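Local coordinates for uncharacterized protein (Chondromyces crocatus, PDB 6I86) that is of unknown function but is encoded in the crocagin gene cluster and probably takes part in the biosynthesis of this ribosomally made, post-translationally modified peptide, at residues L12-S15 against T16-F20. Sequence-based numbering, arbitrary orientation.
Sequences LPAS and TWILF
I18 reaches back over the corner of the chain to meet L12 and A14, filling the inner side of a sharp bend with apolar carbon. Its CG1 packs on CB of A14 at 3.6 Å, while its CD1, at the end of the extended branch (chi2 162°), comes to 3.7 Å from CD1 of L12. The leucine and isoleucine lie across each other at a slant, and their second branches follow more loosely, CD2 of L12 standing 4.1 Å from CG2 of I18. An off-staggered chi1 of 32° in L12 goes with this placing of its CD1 against the isoleucine. All three residues are buried.

Polar groups gather at the turn itself. OG of S15 hydrogen-bonds to the carboxylate of D101, and OG1 of T16 makes a weak hydrogen bond to T100, which ties the bend to the loop that follows strand 94-99. W17, pointing away from 12-15, gives its indole NE1 to Q55 and packs on helix 38-47.

The N-to-C directions of strands 12-14 and 17-20 make 127°, and their backbones bond to different neighbours: L12 and A14 pair with F62 and G60, I18 with L54. The bend illustrates how a short link between two sheets can be lined with apolar residues on its inner side while polar ones hold the turn: a tight β-β connection, without strand pairing across it, from edge strand 4-14 of the mixed sheet into strand 17-22 of the antiparallel one.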
loop_
_atom_site.group_PDB
_atom_site.type_symbol
_atom_site.label_atom_id
_atom_site.label_comp_id
_atom_site.label_asym_id
_atom_site.label_seq_id
_atom_site.Cartn_x
_atom_site.Cartn_y
_atom_site.Cartn_z
ATOM N N LEU A 12 7.203 -7.259 -1.100
ATOM C CA LEU A 12 6.466 -8.119 -2.014
ATOM C C LEU A 12 6.891 -7.822 -3.445
ATOM O O LEU A 12 7.337 -6.708 -3.735
ATOM C CB LEU A 12 4.945 -7.941 -1.873
ATOM C CG LEU A 12 4.258 -6.620 -1.502
ATOM C CD1 LEU A 12 4.834 -5.410 -2.222
ATOM C CD2 LEU A 12 2.774 -6.751 -1.801
ATOM N N PRO A 13 6.763 -8.793 -4.342
ATOM C CA PRO A 13 6.986 -8.508 -5.762
ATOM C C PRO A 13 5.752 -7.891 -6.400
ATOM O O PRO A 13 4.621 -8.092 -5.953
ATOM C CB PRO A 13 7.276 -9.892 -6.351
ATOM C CG PRO A 13 6.451 -10.818 -5.501
ATOM C CD PRO A 13 6.443 -10.212 -4.108
ATOM N N ALA A 14 5.991 -7.135 -7.469
ATOM C CA ALA A 14 4.907 -6.509 -8.212
ATOM C C ALA A 14 5.435 -6.056 -9.564
ATOM O O ALA A 14 6.582 -5.616 -9.681
ATOM C CB ALA A 14 4.309 -5.322 -7.450
ATOM N N SER A 15 4.581 -6.172 -10.583
ATOM C CA SER A 15 4.908 -5.701 -11.920
ATOM C C SER A 15 4.184 -4.420 -12.306
ATOM O O SER A 15 4.697 -3.674 -13.145
ATOM C CB SER A 15 4.596 -6.787 -12.961
ATOM O OG SER A 15 3.209 -7.079 -13.006
ATOM N N THR A 16 3.019 -4.142 -11.719
ATOM C CA THR A 16 2.270 -2.936 -12.055
ATOM C C THR A 16 1.657 -2.286 -10.818
ATOM O O THR A 16 2.004 -1.151 -10.476
ATOM C CB THR A 16 1.169 -3.244 -13.077
ATOM O OG1 THR A 16 0.410 -4.379 -12.641
ATOM C CG2 THR A 16 1.756 -3.535 -14.450
ATOM N N TRP A 17 0.749 -2.986 -10.141
ATOM C CA TRP A 17 -0.042 -2.401 -9.067
ATOM C C TRP A 17 0.110 -3.185 -7.770
ATOM O O TRP A 17 -0.060 -4.409 -7.752
ATOM C CB TRP A 17 -1.522 -2.342 -9.447
ATOM C CG TRP A 17 -1.847 -1.360 -10.524
ATOM C CD1 TRP A 17 -1.016 -0.421 -11.064
ATOM C CD2 TRP A 17 -3.108 -1.204 -11.180
ATOM N NE1 TRP A 17 -1.681 0.303 -12.023
ATOM C CE2 TRP A 17 -2.969 -0.158 -12.113
ATOM C CE3 TRP A 17 -4.341 -1.852 -11.071
ATOM C CZ2 TRP A 17 -4.017 0.254 -12.933
ATOM C CZ3 TRP A 17 -5.380 -1.442 -11.885
ATOM C CH2 TRP A 17 -5.213 -0.399 -12.803
ATOM N N ILE A 18 0.416 -2.470 -6.689
ATOM C CA ILE A 18 0.245 -2.963 -5.329
ATOM C C ILE A 18 -1.023 -2.331 -4.776
ATOM O O ILE A 18 -1.228 -1.118 -4.912
ATOM C CB ILE A 18 1.463 -2.627 -4.450
ATOM C CG1 ILE A 18 2.731 -3.244 -5.039
ATOM C CG2 ILE A 18 1.246 -3.119 -3.030
ATOM C CD1 ILE A 18 4.016 -2.637 -4.513
ATOM N N LEU A 19 -1.885 -3.144 -4.168
ATOM C CA LEU A 19 -3.213 -2.707 -3.759
ATOM C C LEU A 19 -3.379 -2.866 -2.255
ATOM O O LEU A 19 -3.087 -3.931 -1.704
ATOM C CB LEU A 19 -4.297 -3.499 -4.498
ATOM C CG LEU A 19 -4.204 -3.488 -6.025
ATOM C CD1 LEU A 19 -5.129 -4.536 -6.623
ATOM C CD2 LEU A 19 -4.519 -2.106 -6.585
ATOM N N PHE A 20 -3.853 -1.808 -1.601
ATOM C CA PHE A 20 -4.109 -1.793 -0.168
ATOM C C PHE A 20 -5.605 -1.656 0.066
ATOM O O PHE A 20 -6.259 -0.831 -0.573
ATOM C CB PHE A 20 -3.389 -0.632 0.524
ATOM C CG PHE A 20 -1.938 -0.884 0.797
ATOM C CD1 PHE A 20 -1.187 -1.698 -0.030
ATOM C CD2 PHE A 20 -1.326 -0.305 1.890
ATOM C CE1 PHE A 20 0.148 -1.926 0.228
ATOM C CE2 PHE A 20 0.004 -0.531 2.150
ATOM C CZ PHE A 20 0.745 -1.342 1.320
#